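Local coordinates for protein catechol 2,3-dioxygenase (Pseudomonas sp. KL28, PDB 3HPY) that probably catalyses the iron-dependent ring cleavage of catechol by dioxygen, giving 2-hydroxy-6-oxohexa-2,4-dienoate, and works as a homotetramer, at residues L30-T35 against I147-L152; D38-V43 against A98-E103; G70-D75 against E119-K124; Y89-T94 against V108-P113; Y176-V181 against Y273-D278. All coordinates share one frame; numbering follows the deposited sequence.

Overall arrangement
Contacts 1, 3 and 5 are buried, while contacts 2 and 4 are only partly buried and lie away from the iron site. Contacts 3 and 4 reach the same sheet through neighbouring strands 117-121 and 107-111, and a salt bridge ties them together. Contact 2 joins two loops leading from that sheet's outermost strands. It is held mainly by charged and amide groups. Contact 4 relies on backbone bonds and a water, and contact 3 on parallel pairing with apolar side chains. Contact 1 fastens the chain on its way into strand 151-159. Contact 5 packs a proline-rich loop on strand 176-182. Contacts 1, 3 and 5 touch the second subunit.

Contact 1. Residues L30-T35 against I147-L152; sequences LGLVET and IAPIQL
The carbonyl group of Leu30 is met by Ala148 from above its plane. Ala148 N donates to Leu30 O over 2.8 Å and stands 44° out of that plane, so it follows no lone pair. The N-H...O angle of 132° shows a bent bond. The ring of Pro149 lies close by, with its CD atom only 2.9 Å from Leu30 O, a tight fit. The next ring atom, Pro149 CG, meets Leu32 CD1 at 3.8 Å. Leu30 and Leu32 both cross this proline at about a right angle. The contact joins the exit of helix 19-29 to the stretch that leads into strand 151-159, the strand that carries the iron ligand His154. Gly31 leaves the helix with positive phi, and the lack of a side chain lets the Ala148 backbone come close. Leu30 holds CG anti to the backbone N (chi1 -175°) and beside the carbonyl carbon, and its CD1 reaches Ile147 CD1 at 4.0 Å. Phe219 of strand 213-220 touches Leu30, Leu32 and Pro149. One water donates to Gly31 O at 3.0 Å and to Pro149 O at 2.8 Å, bridging the two backbones.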
# COMPACT_ATOMS: atom_id res chain seq x y z
N LEU C 30 -7.86 -9.88 17.58
CA LEU C 30 -6.50 -10.01 17.06
C LEU C 30 -6.45 -11.03 15.93
O LEU C 30 -5.53 -11.03 15.13
CB LEU C 30 -5.52 -10.43 18.16
CG LEU C 30 -4.04 -10.46 17.73
CD1 LEU C 30 -3.64 -9.12 17.15
CD2 LEU C 30 -3.16 -10.82 18.91
N GLY C 31 -7.45 -11.90 15.87
CA GLY C 31 -7.49 -12.89 14.81
C GLY C 31 -6.58 -14.09 14.94
O GLY C 31 -6.15 -14.65 13.93
N LEU C 32 -6.27 -14.50 16.17
CA LEU C 32 -5.46 -15.69 16.38
C LEU C 32 -6.38 -16.90 16.27
O LEU C 32 -7.58 -16.81 16.53
CB LEU C 32 -4.81 -15.70 17.77
CG LEU C 32 -3.46 -15.01 17.94
CD1 LEU C 32 -3.42 -13.71 17.18
CD2 LEU C 32 -3.19 -14.78 19.41
N VAL C 33 -5.80 -18.04 15.89
CA VAL C 33 -6.52 -19.29 15.75
C VAL C 33 -6.39 -20.11 17.04
O VAL C 33 -5.28 -20.47 17.43
CB VAL C 33 -5.93 -20.10 14.55
CG1 VAL C 33 -6.65 -21.43 14.40
CG2 VAL C 33 -6.06 -19.28 13.26
N GLU C 34 -7.51 -20.38 17.71
CA GLU C 34 -7.50 -21.15 18.96
C GLU C 34 -7.10 -22.56 18.61
O GLU C 34 -7.57 -23.10 17.62
CB GLU C 34 -8.88 -21.16 19.60
CG GLU C 34 -8.90 -21.87 20.95
CD GLU C 34 -10.23 -21.76 21.66
OE1 GLU C 34 -10.79 -20.64 21.70
OE2 GLU C 34 -10.70 -22.79 22.19
N THR C 35 -6.28 -23.20 19.42
CA THR C 35 -5.88 -24.51 18.97
C THR C 35 -6.00 -25.65 19.98
O THR C 35 -5.74 -26.82 19.65
CB THR C 35 -4.47 -24.38 18.42
OG1 THR C 35 -3.96 -25.67 18.07
CG2 THR C 35 -3.57 -23.69 19.42
N ILE C 147 -7.73 -8.88 12.95
CA ILE C 147 -6.45 -8.37 12.46
C ILE C 147 -5.68 -9.49 11.76
O ILE C 147 -5.08 -9.27 10.69
CB ILE C 147 -5.64 -7.80 13.64
CG1 ILE C 147 -6.48 -6.74 14.35
CG2 ILE C 147 -4.32 -7.20 13.15
CD1 ILE C 147 -5.83 -6.15 15.59
N ALA C 148 -5.70 -10.66 12.37
CA ALA C 148 -5.07 -11.87 11.84
C ALA C 148 -3.59 -11.75 11.47
O ALA C 148 -3.23 -11.82 10.31
CB ALA C 148 -5.87 -12.38 10.64
N PRO C 149 -2.71 -11.59 12.47
CA PRO C 149 -1.28 -11.47 12.16
C PRO C 149 -0.69 -12.75 11.58
O PRO C 149 -1.32 -13.81 11.64
CB PRO C 149 -0.68 -11.08 13.51
CG PRO C 149 -1.56 -11.83 14.48
CD PRO C 149 -2.95 -11.59 13.93
N ILE C 150 0.52 -12.64 11.04
CA ILE C 150 1.23 -13.75 10.39
C ILE C 150 2.15 -14.59 11.27
O ILE C 150 2.35 -15.77 11.00
CB ILE C 150 2.03 -13.23 9.17
CG1 ILE C 150 1.07 -12.91 8.02
CG2 ILE C 150 3.04 -14.27 8.71
CD1 ILE C 150 0.12 -11.76 8.29
N GLN C 151 2.74 -14.00 12.30
CA GLN C 151 3.62 -14.74 13.21
C GLN C 151 3.89 -13.97 14.50
O GLN C 151 3.71 -12.76 14.55
CB GLN C 151 4.97 -15.06 12.55
CG GLN C 151 5.79 -13.85 12.11
CD GLN C 151 7.21 -14.20 11.68
OE1 GLN C 151 7.44 -15.24 11.04
NE2 GLN C 151 8.16 -13.33 11.99
N LEU C 152 4.31 -14.70 15.53
CA LEU C 152 4.70 -14.09 16.80
C LEU C 152 6.10 -13.60 16.41
O LEU C 152 7.01 -14.41 16.24
CB LEU C 152 4.78 -15.14 17.91
CG LEU C 152 5.44 -14.74 19.23
CD1 LEU C 152 4.54 -13.75 19.96
CD2 LEU C 152 5.70 -15.97 20.11
O HOH W 1 -3.42 -15.16 12.88

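Contact 2. Residues D38-V43 against A98-E103; sequences DDQGRV and AGEMLE
Arg42 and Glu100 meet because both chains are kinked. The arginine bends at chi2 and chi3, and the glutamate bends at chi2 (-76°), which turns its carboxylate back toward the guanidinium. Arg42 NH1 forms a weak salt bridge to Glu100 OE2 at 3.3 Å, with the oxygen near the guanidinium plane. The two flat groups stand 77° apart, so they do not meet side by side in one plane. NH1 of Arg42 also makes a weak bond to Glu100 O at 3.4 Å and another to Asp38 OD2 at 3.4 Å. The extended Gln40 places NE2 3.3 Å from Glu100 OE1, and this bond enters from above the carboxylate plane. The contact links the turn between antiparallel strands 33-37 and 43-46 to the loop of the hairpin 93-96/107-111. Asp38 begins an Asx turn: its OD1 accepts from Gln40 N at 2.7 Å and also from Arg42 N at 3.1 Å, the two donors approaching from opposite faces of the carboxylate. Asp38, Arg42 and Glu100 form a salt-bridge network, which Glu100 OE2 extends to Arg107. Arg42 NH2 hydrogen-bonds Gln13 OE1. Apolar atoms add to the contact: Met101 CG lies 4.0 Å from Arg42 NH2, and Leu102 CD1 lies 3.9 Å from Asp38 N. Tyr44 OH bonds both Asp38 OD2 and Leu102 N.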
# COMPACT_ATOMS: atom_id res chain seq x y z
N ASP C 38 -6.18 -27.04 27.58
CA ASP C 38 -5.84 -28.15 28.46
C ASP C 38 -6.68 -28.21 29.73
O ASP C 38 -7.69 -27.51 29.87
CB ASP C 38 -4.35 -28.13 28.83
CG ASP C 38 -3.93 -26.88 29.58
OD1 ASP C 38 -4.74 -26.34 30.36
OD2 ASP C 38 -2.78 -26.44 29.40
N ASP C 39 -6.26 -29.07 30.66
CA ASP C 39 -6.95 -29.26 31.92
C ASP C 39 -6.65 -28.20 32.97
O ASP C 39 -7.33 -28.12 33.99
CB ASP C 39 -6.62 -30.65 32.48
CG ASP C 39 -5.13 -30.97 32.39
OD1 ASP C 39 -4.62 -31.17 31.27
OD2 ASP C 39 -4.47 -31.00 33.45
N GLN C 40 -5.63 -27.38 32.72
CA GLN C 40 -5.24 -26.31 33.64
C GLN C 40 -6.02 -25.03 33.38
O GLN C 40 -5.86 -24.04 34.10
CB GLN C 40 -3.75 -26.02 33.50
CG GLN C 40 -2.85 -27.16 33.90
CD GLN C 40 -1.39 -26.84 33.69
OE1 GLN C 40 -0.88 -25.83 34.20
NE2 GLN C 40 -0.71 -27.68 32.92
N GLY C 41 -6.85 -25.06 32.34
CA GLY C 41 -7.64 -23.88 32.01
C GLY C 41 -6.91 -22.93 31.08
O GLY C 41 -7.29 -21.77 30.95
N ARG C 42 -5.85 -23.41 30.44
CA ARG C 42 -5.10 -22.57 29.52
C ARG C 42 -5.60 -22.82 28.10
O ARG C 42 -5.87 -23.96 27.72
CB ARG C 42 -3.62 -22.90 29.60
CG ARG C 42 -3.09 -22.97 31.01
CD ARG C 42 -2.05 -24.06 31.09
NE ARG C 42 -0.69 -23.54 31.03
CZ ARG C 42 0.38 -24.32 30.88
NH1 ARG C 42 0.24 -25.63 30.75
NH2 ARG C 42 1.59 -23.78 30.89
N VAL C 43 -5.73 -21.75 27.32
CA VAL C 43 -6.19 -21.88 25.94
C VAL C 43 -5.06 -21.45 25.01
O VAL C 43 -4.46 -20.38 25.19
CB VAL C 43 -7.47 -21.05 25.70
CG1 VAL C 43 -7.25 -19.63 26.12
CG2 VAL C 43 -7.87 -21.12 24.24
N ALA C 98 7.73 -33.28 28.68
CA ALA C 98 6.91 -33.22 27.48
C ALA C 98 5.47 -33.54 27.83
O ALA C 98 5.19 -34.48 28.57
CB ALA C 98 7.43 -34.21 26.45
N GLY C 99 4.56 -32.75 27.29
CA GLY C 99 3.16 -32.96 27.55
C GLY C 99 2.60 -31.94 28.54
O GLY C 99 1.40 -31.70 28.54
N GLU C 100 3.46 -31.35 29.37
CA GLU C 100 3.00 -30.37 30.35
C GLU C 100 2.17 -29.33 29.61
O GLU C 100 1.15 -28.86 30.11
CB GLU C 100 4.19 -29.72 31.07
CG GLU C 100 3.83 -29.10 32.41
CD GLU C 100 3.10 -27.78 32.26
OE1 GLU C 100 2.53 -27.30 33.26
OE2 GLU C 100 3.11 -27.23 31.14
N MET C 101 2.64 -28.99 28.41
CA MET C 101 1.96 -28.05 27.52
C MET C 101 1.38 -28.89 26.38
O MET C 101 2.03 -29.82 25.90
CB MET C 101 2.95 -27.02 26.94
CG MET C 101 2.82 -25.62 27.51
SD MET C 101 3.90 -24.37 26.70
CE MET C 101 2.99 -24.05 25.20
N LEU C 102 0.16 -28.57 25.97
CA LEU C 102 -0.50 -29.30 24.89
C LEU C 102 0.36 -29.39 23.63
O LEU C 102 0.99 -28.41 23.22
CB LEU C 102 -1.83 -28.63 24.55
CG LEU C 102 -3.12 -29.42 24.78
CD1 LEU C 102 -4.30 -28.50 24.53
CD2 LEU C 102 -3.16 -30.62 23.86
N GLU C 103 0.37 -30.58 23.04
CA GLU C 103 1.11 -30.86 21.81
C GLU C 103 2.56 -30.40 21.83
O GLU C 103 3.19 -30.29 20.78
CB GLU C 103 0.38 -30.23 20.63
CG GLU C 103 -1.08 -30.64 20.55
CD GLU C 103 -1.25 -32.15 20.47
OE1 GLU C 103 -0.84 -32.76 19.46
OE2 GLU C 103 -1.80 -32.73 21.43

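Contact 3. Residues G70-D75 against E119-K124; sequences GFKVLD and ELYAEK
Lys72 lies across one face of the Tyr121 ring, the two side chains crossing at about a right angle. Its CA stands 4.0 Å from the centroid of the Tyr121 ring and 14° off the normal, a CH-pi contact. Lys72 CB covers the same ring near Tyr121 CZ, at 3.8 Å. Tyr121 has CG between its backbone N and carbonyl carbon (chi1 66°), and this turns the ring under the neighbouring strand. The lysine chain then runs out extended. Its CE passes Ala122 O, and its NZ forms a salt bridge with Asp278 of the second subunit and another with Asp52. On the other face of the sheet Phe71 and Leu120 point together, and Phe71 CB touches Leu120 CD1 at 3.9 Å. Val73 crosses Leu120 at about a right angle. Its CG1 meets Leu120 CG, and its CG2 meets Ala122 CB at 3.7 Å. Beneath the side chains the strands pair in parallel. Phe71 N donates to Glu119 O at 2.7 Å, Tyr121 N to Phe71 O at 3.1 Å, and Val73 N to Tyr121 O at 2.8 Å. Gly70 CA packs 3.6 Å from Glu119 CB, where a side chain would be a tight fit. Within the N-terminal VOC module, helix 76-89 and hairpin 93-96/107-111 come between these two parallel strands in the chain. Asp75 is the N-cap of that helix, whose Leu79 packs on Val73 and Leu120. Strand 65-73 is flanked by 117-121 and by 9-16, whose His11 ring meets that of Tyr121, the planes nearly parallel. Strand 107-111 lies beyond 117-121, and its Arg109 pairs with Glu119.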
# COMPACT_ATOMS: atom_id res chain seq x y z
N GLY C 70 9.11 -18.61 25.22
CA GLY C 70 9.93 -19.69 24.69
C GLY C 70 10.44 -19.53 23.26
O GLY C 70 9.86 -18.80 22.46
N PHE C 71 11.53 -20.23 22.97
CA PHE C 71 12.15 -20.21 21.65
C PHE C 71 12.32 -21.63 21.11
O PHE C 71 12.86 -22.50 21.81
CB PHE C 71 13.54 -19.59 21.73
CG PHE C 71 13.54 -18.11 21.97
CD1 PHE C 71 13.44 -17.23 20.90
CD2 PHE C 71 13.72 -17.59 23.25
CE1 PHE C 71 13.52 -15.86 21.09
CE2 PHE C 71 13.80 -16.21 23.45
CZ PHE C 71 13.70 -15.35 22.38
N LYS C 72 11.89 -21.88 19.88
CA LYS C 72 12.07 -23.21 19.31
C LYS C 72 13.50 -23.30 18.80
O LYS C 72 14.01 -22.32 18.25
CB LYS C 72 11.08 -23.46 18.17
CG LYS C 72 11.24 -24.85 17.57
CD LYS C 72 10.09 -25.25 16.69
CE LYS C 72 10.34 -26.62 16.09
NZ LYS C 72 9.13 -27.12 15.38
N VAL C 73 14.15 -24.45 18.99
CA VAL C 73 15.53 -24.63 18.51
C VAL C 73 15.52 -25.64 17.36
O VAL C 73 14.50 -26.28 17.11
CB VAL C 73 16.48 -25.12 19.63
CG1 VAL C 73 16.41 -24.17 20.82
CG2 VAL C 73 16.13 -26.54 20.04
N LEU C 74 16.64 -25.80 16.67
CA LEU C 74 16.68 -26.71 15.53
C LEU C 74 16.17 -28.12 15.81
O LEU C 74 15.24 -28.60 15.14
CB LEU C 74 18.10 -26.78 14.96
CG LEU C 74 18.25 -27.41 13.56
CD1 LEU C 74 17.39 -26.67 12.53
CD2 LEU C 74 19.71 -27.34 13.15
N ASP C 75 16.76 -28.80 16.79
CA ASP C 75 16.36 -30.17 17.14
C ASP C 75 16.70 -30.56 18.58
O ASP C 75 17.28 -29.77 19.33
CB ASP C 75 17.02 -31.16 16.17
CG ASP C 75 18.49 -30.86 15.95
OD1 ASP C 75 19.22 -30.70 16.96
OD2 ASP C 75 18.93 -30.79 14.79
N GLU C 119 12.24 -20.03 27.84
CA GLU C 119 12.09 -21.45 27.56
C GLU C 119 12.70 -21.80 26.20
O GLU C 119 12.70 -20.98 25.29
CB GLU C 119 10.60 -21.84 27.56
CG GLU C 119 10.08 -22.32 28.91
CD GLU C 119 8.66 -22.83 28.81
OE1 GLU C 119 8.26 -23.29 27.72
OE2 GLU C 119 7.94 -22.79 29.83
N LEU C 120 13.21 -23.02 26.09
CA LEU C 120 13.81 -23.52 24.86
C LEU C 120 13.24 -24.92 24.63
O LEU C 120 13.28 -25.76 25.53
CB LEU C 120 15.33 -23.59 25.00
CG LEU C 120 16.21 -22.48 24.41
CD1 LEU C 120 15.64 -21.11 24.70
CD2 LEU C 120 17.59 -22.60 25.00
N TYR C 121 12.68 -25.16 23.45
CA TYR C 121 12.13 -26.47 23.13
C TYR C 121 12.41 -26.80 21.68
O TYR C 121 12.63 -25.90 20.87
CB TYR C 121 10.61 -26.49 23.35
CG TYR C 121 9.84 -25.60 22.41
CD1 TYR C 121 9.73 -24.23 22.65
CD2 TYR C 121 9.18 -26.12 21.29
CE1 TYR C 121 8.99 -23.40 21.79
CE2 TYR C 121 8.44 -25.31 20.44
CZ TYR C 121 8.34 -23.95 20.70
OH TYR C 121 7.56 -23.16 19.88
N ALA C 122 12.40 -28.08 21.37
CA ALA C 122 12.65 -28.52 20.00
C ALA C 122 11.43 -29.20 19.40
O ALA C 122 11.38 -29.43 18.19
CB ALA C 122 13.83 -29.48 19.98
N GLU C 123 10.45 -29.51 20.23
CA GLU C 123 9.27 -30.19 19.73
C GLU C 123 7.95 -29.50 20.00
O GLU C 123 7.71 -28.93 21.06
CB GLU C 123 9.24 -31.62 20.28
CG GLU C 123 10.39 -32.50 19.80
CD GLU C 123 10.34 -33.90 20.42
OE1 GLU C 123 9.31 -34.59 20.25
OE2 GLU C 123 11.34 -34.31 21.06
N LYS C 124 7.09 -29.57 18.99
CA LYS C 124 5.75 -28.99 19.03
C LYS C 124 5.05 -29.41 17.75
O LYS C 124 5.52 -29.12 16.65
CB LYS C 124 5.82 -27.46 19.13
CG LYS C 124 4.45 -26.80 19.14
CD LYS C 124 4.53 -25.31 19.45
CE LYS C 124 4.73 -25.03 20.93
NZ LYS C 124 4.64 -23.57 21.22

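Contact 4. Residues Y89-T94 against V108-P113; sequences YGLTTT and VRFELP
Thr94 and Arg109 form an antiparallel hydrogen-bonded pair. Thr94 N donates to Arg109 O at 2.7 Å, and Arg109 N donates back to Thr94 O at 2.8 Å. Weaker CA-H...O contacts flank these bonds, with Thr93 CA 3.5 Å from Arg109 O and Val108 CA 3.6 Å from Thr94 O. Farther along, a water takes over from direct pairing. It donates to Thr92 O at 2.6 Å and accepts from Glu111 N at 2.8 Å. The apolar part is small. Leu91 reaches over with CD1 4.2 Å from Phe110 CD1, and Thr93 CB rests on Val108 CG1 at 3.8 Å. The Phe110 side chain is on the sheet face covered by helix 76-89, where it packs on Leu86. Its CG takes the crowded position between backbone N and carbonyl carbon (chi1 63°), and this sets the ring within reach of Leu91 CD1. The polar ends turn to partners outside the hairpin: Thr93 OG1 bonds Asp83, and Arg109 lies by Phe68 in a cation-pi contact. Pairing of strands 93-96 and 107-111 therefore depends little on side-chain identity here, and the water satisfies Thr92 O and Glu111 N where the strands part.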
# COMPACT_ATOMS: atom_id res chain seq x y z
N TYR C 89 27.71 -22.12 31.76
CA TYR C 89 27.78 -20.66 31.90
C TYR C 89 27.51 -20.28 33.35
O TYR C 89 27.93 -19.22 33.80
CB TYR C 89 26.74 -19.99 31.00
CG TYR C 89 26.94 -18.49 30.83
CD1 TYR C 89 27.97 -17.99 30.04
CD2 TYR C 89 26.11 -17.57 31.49
CE1 TYR C 89 28.18 -16.62 29.90
CE2 TYR C 89 26.31 -16.20 31.36
CZ TYR C 89 27.35 -15.73 30.57
OH TYR C 89 27.55 -14.37 30.45
N GLY C 90 26.78 -21.13 34.05
CA GLY C 90 26.46 -20.85 35.44
C GLY C 90 24.99 -20.67 35.75
O GLY C 90 24.62 -20.41 36.90
N LEU C 91 24.14 -20.79 34.73
CA LEU C 91 22.71 -20.62 34.92
C LEU C 91 22.07 -21.94 35.33
O LEU C 91 22.47 -23.01 34.87
CB LEU C 91 22.05 -20.12 33.63
CG LEU C 91 22.44 -18.71 33.15
CD1 LEU C 91 21.90 -18.47 31.76
CD2 LEU C 91 21.90 -17.67 34.12
N THR C 92 21.09 -21.86 36.22
CA THR C 92 20.40 -23.06 36.67
C THR C 92 19.24 -23.29 35.71
O THR C 92 18.48 -22.36 35.42
CB THR C 92 19.86 -22.89 38.09
OG1 THR C 92 20.90 -22.39 38.94
CG2 THR C 92 19.36 -24.22 38.62
N THR C 93 19.10 -24.52 35.23
CA THR C 93 18.04 -24.84 34.29
C THR C 93 17.03 -25.84 34.85
O THR C 93 17.37 -26.68 35.69
CB THR C 93 18.61 -25.41 32.97
OG1 THR C 93 19.18 -26.71 33.21
CG2 THR C 93 19.67 -24.49 32.41
N THR C 94 15.80 -25.73 34.37
CA THR C 94 14.72 -26.61 34.78
C THR C 94 14.19 -27.31 33.54
O THR C 94 13.86 -26.67 32.55
CB THR C 94 13.57 -25.81 35.41
OG1 THR C 94 14.09 -24.90 36.39
CG2 THR C 94 12.57 -26.74 36.07
N VAL C 108 13.50 -26.59 28.08
CA VAL C 108 14.48 -26.18 29.07
C VAL C 108 14.13 -24.75 29.49
O VAL C 108 14.06 -23.87 28.64
CB VAL C 108 15.90 -26.18 28.48
CG1 VAL C 108 16.93 -25.96 29.56
CG2 VAL C 108 16.15 -27.50 27.76
N ARG C 109 13.88 -24.54 30.78
CA ARG C 109 13.53 -23.21 31.26
C ARG C 109 14.55 -22.69 32.26
O ARG C 109 15.04 -23.43 33.10
CB ARG C 109 12.14 -23.21 31.91
CG ARG C 109 11.63 -21.81 32.26
CD ARG C 109 10.38 -21.86 33.13
NE ARG C 109 9.26 -22.53 32.49
CZ ARG C 109 8.09 -22.76 33.08
NH1 ARG C 109 7.90 -22.37 34.34
NH2 ARG C 109 7.11 -23.37 32.43
N PHE C 110 14.87 -21.40 32.16
CA PHE C 110 15.82 -20.78 33.06
C PHE C 110 15.39 -19.34 33.32
O PHE C 110 14.52 -18.81 32.62
CB PHE C 110 17.23 -20.84 32.47
CG PHE C 110 17.38 -20.08 31.18
CD1 PHE C 110 17.73 -18.73 31.19
CD2 PHE C 110 17.18 -20.71 29.95
CE1 PHE C 110 17.88 -18.02 30.00
CE2 PHE C 110 17.33 -20.01 28.75
CZ PHE C 110 17.68 -18.66 28.78
N GLU C 111 15.99 -18.71 34.33
CA GLU C 111 15.64 -17.33 34.66
C GLU C 111 16.81 -16.42 34.33
O GLU C 111 17.97 -16.74 34.60
CB GLU C 111 15.30 -17.21 36.15
CG GLU C 111 14.65 -15.88 36.54
CD GLU C 111 14.46 -15.70 38.04
OE1 GLU C 111 13.90 -16.61 38.69
OE2 GLU C 111 14.88 -14.64 38.57
N LEU C 112 16.50 -15.27 33.73
CA LEU C 112 17.52 -14.30 33.37
C LEU C 112 17.71 -13.30 34.51
O LEU C 112 16.88 -13.22 35.42
CB LEU C 112 17.10 -13.53 32.10
CG LEU C 112 17.20 -14.19 30.72
CD1 LEU C 112 16.61 -13.24 29.68
CD2 LEU C 112 18.66 -14.50 30.37
N PRO C 113 18.80 -12.54 34.46
CA PRO C 113 19.12 -11.53 35.49
C PRO C 113 18.00 -10.49 35.57
O PRO C 113 17.79 -9.87 36.62
CB PRO C 113 20.42 -10.92 34.98
CG PRO C 113 21.06 -12.06 34.28
CD PRO C 113 19.92 -12.67 33.51
O HOH W 2 17.96 -19.82 35.95

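Contact 5. Residues Y176-V181 against Y273-D278; sequences YLVERV and YHPYPD
Residues 176-181 of strand 176-182 and loop 273-278 run roughly opposite ways, 147° apart, and meet without a backbone hydrogen bond, side chains of the strand packing on the loop's side chains and backbone. Tyr273 OH donates to Glu179 OE2 at 2.6 Å, using the anti lone pair of that oxygen. The carboxylate is nearly coplanar with the ring, at 11°, and lies at its edge. The same OE2 accepts from Thr251 N, so it is gripped by two donors. Thr251 lines the 4-methylcatechol pocket, and Glu179 thus stands in a second shell behind it. Val178 CG1 fills the angle between two loop residues, 3.8 Å from Tyr273 CE1 and 3.7 Å from Pro275 CG. Pro277 sits over one face of Tyr176, its CA 3.8 Å from the ring centroid and only 8° off the normal, a CH-pi contact. The Pro277 ring also touches, its CG 4.1 Å from Tyr176 CE2. Tyr176 OH passes close to Pro275 O, but its hydrogen bond goes to Ser197 O. Val178 and Glu179 both face Trp193 of strand 189-195, a classic beta bulge. Strand 282-284 pairs in parallel with strand 176-182, and its Leu282 touches Glu179 and Tyr273. Asp278 pairs with Arg8 of the second subunit.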
# COMPACT_ATOMS: atom_id res chain seq x y z
N TYR C 176 22.74 -11.90 18.39
CA TYR C 176 23.66 -10.81 18.08
C TYR C 176 22.92 -9.49 18.09
O TYR C 176 21.73 -9.45 17.77
CB TYR C 176 24.34 -11.03 16.73
CG TYR C 176 23.44 -10.88 15.51
CD1 TYR C 176 23.48 -9.71 14.73
CD2 TYR C 176 22.61 -11.92 15.10
CE1 TYR C 176 22.71 -9.60 13.57
CE2 TYR C 176 21.84 -11.82 13.94
CZ TYR C 176 21.90 -10.66 13.18
OH TYR C 176 21.14 -10.57 12.04
N LEU C 177 23.61 -8.43 18.48
CA LEU C 177 23.02 -7.10 18.57
C LEU C 177 22.72 -6.49 17.21
O LEU C 177 23.62 -6.34 16.38
CB LEU C 177 23.96 -6.15 19.32
CG LEU C 177 23.39 -5.36 20.50
CD1 LEU C 177 24.39 -4.31 20.96
CD2 LEU C 177 22.09 -4.71 20.10
N VAL C 178 21.47 -6.12 16.99
CA VAL C 178 21.11 -5.50 15.73
C VAL C 178 21.09 -4.00 15.97
O VAL C 178 21.64 -3.23 15.19
CB VAL C 178 19.74 -5.97 15.21
CG1 VAL C 178 19.46 -5.33 13.88
CG2 VAL C 178 19.71 -7.50 15.09
N GLU C 179 20.46 -3.59 17.06
CA GLU C 179 20.39 -2.18 17.40
C GLU C 179 20.38 -1.92 18.90
O GLU C 179 19.95 -2.77 19.69
CB GLU C 179 19.15 -1.53 16.79
CG GLU C 179 19.28 -1.14 15.33
CD GLU C 179 18.17 -0.19 14.91
OE1 GLU C 179 17.95 0.80 15.63
OE2 GLU C 179 17.52 -0.44 13.87
N ARG C 180 20.84 -0.74 19.29
CA ARG C 180 20.86 -0.38 20.70
C ARG C 180 20.61 1.09 20.96
O ARG C 180 20.93 1.96 20.14
CB ARG C 180 22.19 -0.79 21.34
CG ARG C 180 23.39 -0.06 20.78
CD ARG C 180 24.68 -0.75 21.21
NE ARG C 180 25.78 -0.40 20.32
CZ ARG C 180 26.95 -1.02 20.27
NH1 ARG C 180 27.20 -2.05 21.08
NH2 ARG C 180 27.86 -0.62 19.40
N VAL C 181 20.03 1.36 22.12
CA VAL C 181 19.78 2.73 22.53
C VAL C 181 20.81 3.08 23.60
O VAL C 181 20.80 2.51 24.69
CB VAL C 181 18.35 2.86 23.10
CG1 VAL C 181 18.18 4.23 23.73
CG2 VAL C 181 17.34 2.65 21.98
N TYR C 273 14.69 -3.73 8.13
CA TYR C 273 15.71 -4.18 7.19
C TYR C 273 16.05 -5.64 7.40
O TYR C 273 15.34 -6.35 8.11
CB TYR C 273 16.95 -3.29 7.28
CG TYR C 273 17.45 -3.02 8.68
CD1 TYR C 273 18.43 -3.83 9.26
CD2 TYR C 273 16.94 -1.95 9.42
CE1 TYR C 273 18.88 -3.58 10.56
CE2 TYR C 273 17.38 -1.70 10.72
CZ TYR C 273 18.36 -2.52 11.28
OH TYR C 273 18.80 -2.29 12.56
N HIS C 274 17.15 -6.08 6.80
CA HIS C 274 17.52 -7.48 6.88
C HIS C 274 18.94 -7.71 7.36
O HIS C 274 19.84 -7.96 6.56
CB HIS C 274 17.31 -8.11 5.51
CG HIS C 274 15.94 -7.89 4.97
ND1 HIS C 274 14.83 -8.54 5.48
CD2 HIS C 274 15.48 -7.05 4.01
CE1 HIS C 274 13.75 -8.10 4.86
NE2 HIS C 274 14.11 -7.19 3.97
N PRO C 275 19.16 -7.63 8.67
CA PRO C 275 20.51 -7.84 9.18
C PRO C 275 20.95 -9.29 9.19
O PRO C 275 20.14 -10.22 9.27
CB PRO C 275 20.44 -7.24 10.58
CG PRO C 275 19.03 -7.54 11.00
CD PRO C 275 18.23 -7.22 9.75
N TYR C 276 22.26 -9.48 9.10
CA TYR C 276 22.86 -10.81 9.14
C TYR C 276 23.89 -10.77 10.27
O TYR C 276 24.30 -9.70 10.71
CB TYR C 276 23.49 -11.13 7.77
CG TYR C 276 22.48 -11.55 6.70
CD1 TYR C 276 22.14 -12.89 6.53
CD2 TYR C 276 21.79 -10.60 5.92
CE1 TYR C 276 21.14 -13.29 5.63
CE2 TYR C 276 20.78 -10.99 5.01
CZ TYR C 276 20.46 -12.34 4.88
OH TYR C 276 19.45 -12.78 4.04
N PRO C 277 24.31 -11.95 10.78
CA PRO C 277 25.28 -12.05 11.87
C PRO C 277 26.61 -11.31 11.64
O PRO C 277 27.34 -11.02 12.59
CB PRO C 277 25.49 -13.57 12.01
CG PRO C 277 24.20 -14.15 11.52
CD PRO C 277 23.84 -13.28 10.35
N ASP C 278 26.93 -11.00 10.39
CA ASP C 278 28.17 -10.32 10.05
C ASP C 278 28.03 -8.80 10.09
O ASP C 278 29.00 -8.09 9.83
CB ASP C 278 28.63 -10.73 8.65
CG ASP C 278 27.59 -10.41 7.59
OD1 ASP C 278 26.44 -10.88 7.72
OD2 ASP C 278 27.92 -9.68 6.63